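Local coordinates for protein probable CoA-transferase alpha subunit (Rhodococcus jostii, PDB 6COJ) that is probably the alpha subunit of a CoA-transferase-family enzyme and binds a CoA thioester of a hydroxylated spirocyclic lactone acid, at residues A[46-51]-A[252-257]. The protein carries 1 engineered substitution. Sequence-based numbering, arbitrary orientation.
Sequences KPMALV and AHFTLA
One hydrogen bond joins the segments, from the backbone N of Lys-46 to Thr-255 OG1 at 3.0 Å, with an N-H...O angle of 155°; the same hydroxyl then donates within its own segment to Ala-252 O at 2.7 Å. Thr-255 N reaches the same carbonyl oxygen from the same face of its plane, closing a tight turn around the cis peptide that precedes Phe-254. A valine at Thr-255 would probably leave Lys-46 N without its acceptor and the turn without its side-chain bond. A CA-H...O contact runs alongside, Ala-252 CA lying 3.2 Å from Lys-46 O.

Met-48 CB and CG come close to the carbonyl oxygens of His-253 and Ala-252, CB at 3.1 Å from His-253 O. Its apolar contact is made farther out, where bends at chi2 (-64°) and chi3 (-78°) carry CE over one face of the Phe-254 ring, a CH-pi contact 4.2 Å from the centroid.

Lys-46 NZ turns away to a salt bridge with Asp-71 and a hydrogen bond to Gly-39 O. This buried contact thus fastens the loop between strand 244-247 and helix 265-274 to the start of helix 48-56, with Pro-70 of helix 70-77 packed against Met-48, Phe-254 and Thr-255, and His-183 of strand 177-184 against Ala-252.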
# COMPACT_ATOMS: atom_id res chain seq x y z
N LYS A 46 10.33 9.47 16.40
CA LYS A 46 9.75 10.79 16.23
C LYS A 46 10.85 11.78 15.85
O LYS A 46 11.99 11.64 16.29
CB LYS A 46 9.12 11.23 17.54
CG LYS A 46 7.80 10.52 17.81
CD LYS A 46 6.74 11.03 16.87
CE LYS A 46 5.42 10.32 17.05
NZ LYS A 46 4.43 10.94 16.15
N PRO A 47 10.52 12.80 15.02
CA PRO A 47 11.51 13.86 14.71
C PRO A 47 11.63 14.85 15.86
O PRO A 47 11.22 16.02 15.79
CB PRO A 47 10.92 14.48 13.44
CG PRO A 47 9.44 14.35 13.64
CD PRO A 47 9.25 12.99 14.30
N MET A 48 12.20 14.37 16.97
CA MET A 48 12.19 15.13 18.21
C MET A 48 13.09 16.36 18.13
O MET A 48 12.77 17.39 18.73
CB MET A 48 12.60 14.24 19.38
CG MET A 48 11.66 13.09 19.68
SD MET A 48 10.02 13.61 20.21
CE MET A 48 10.36 14.06 21.91
N ALA A 49 14.19 16.28 17.39
CA ALA A 49 15.01 17.48 17.18
C ALA A 49 14.22 18.55 16.43
O ALA A 49 14.30 19.74 16.78
CB ALA A 49 16.31 17.12 16.46
N LEU A 50 13.45 18.16 15.42
CA LEU A 50 12.61 19.14 14.73
C LEU A 50 11.52 19.69 15.65
O LEU A 50 11.22 20.89 15.61
CB LEU A 50 12.02 18.54 13.45
CG LEU A 50 13.00 18.45 12.26
CD1 LEU A 50 12.51 17.44 11.20
CD2 LEU A 50 13.24 19.82 11.62
N VAL A 51 10.96 18.84 16.51
CA VAL A 51 9.96 19.31 17.48
C VAL A 51 10.58 20.30 18.46
O VAL A 51 9.97 21.33 18.79
CB VAL A 51 9.29 18.12 18.19
CG1 VAL A 51 8.43 18.61 19.36
CG2 VAL A 51 8.44 17.33 17.21
N ALA A 252 16.11 11.59 17.04
CA ALA A 252 14.86 11.03 17.52
C ALA A 252 14.80 10.92 19.04
O ALA A 252 13.74 10.61 19.59
CB ALA A 252 14.59 9.66 16.88
N HIS A 253 15.91 11.18 19.74
CA HIS A 253 15.92 11.07 21.20
C HIS A 253 14.82 11.96 21.78
O HIS A 253 14.72 13.12 21.39
CB HIS A 253 17.28 11.51 21.74
CG HIS A 253 17.42 11.31 23.22
ND1 HIS A 253 16.96 12.23 24.14
CD2 HIS A 253 17.95 10.30 23.93
CE1 HIS A 253 17.19 11.79 25.36
NE2 HIS A 253 17.80 10.62 25.26
N PHE A 254 14.00 11.48 22.72
CA PHE A 254 14.20 10.24 23.46
C PHE A 254 13.37 9.05 22.99
O PHE A 254 13.19 8.09 23.75
CB PHE A 254 13.89 10.49 24.96
CG PHE A 254 12.65 11.32 25.20
CD1 PHE A 254 11.39 10.73 25.26
CD2 PHE A 254 12.75 12.70 25.37
CE1 PHE A 254 10.26 11.50 25.49
CE2 PHE A 254 11.61 13.48 25.60
CZ PHE A 254 10.37 12.87 25.66
N THR A 255 12.87 9.08 21.76
CA THR A 255 12.16 7.92 21.22
C THR A 255 13.16 6.94 20.59
O THR A 255 14.33 7.27 20.38
CB THR A 255 11.10 8.36 20.20
OG1 THR A 255 11.71 8.91 19.02
CG2 THR A 255 10.20 9.41 20.84
N LEU A 256 12.70 5.73 20.30
CA LEU A 256 13.59 4.75 19.67
C LEU A 256 13.80 5.09 18.19
O LEU A 256 13.08 5.90 17.60
CB LEU A 256 13.09 3.32 19.87
CG LEU A 256 11.70 2.90 19.39
CD1 LEU A 256 11.63 2.79 17.87
CD2 LEU A 256 11.29 1.57 20.03
N ALA A 257 14.78 4.44 17.57
CA ALA A 257 15.10 4.77 16.18
C ALA A 257 15.62 3.56 15.42
O ALA A 257 16.71 3.56 14.86
CB ALA A 257 16.08 5.94 16.11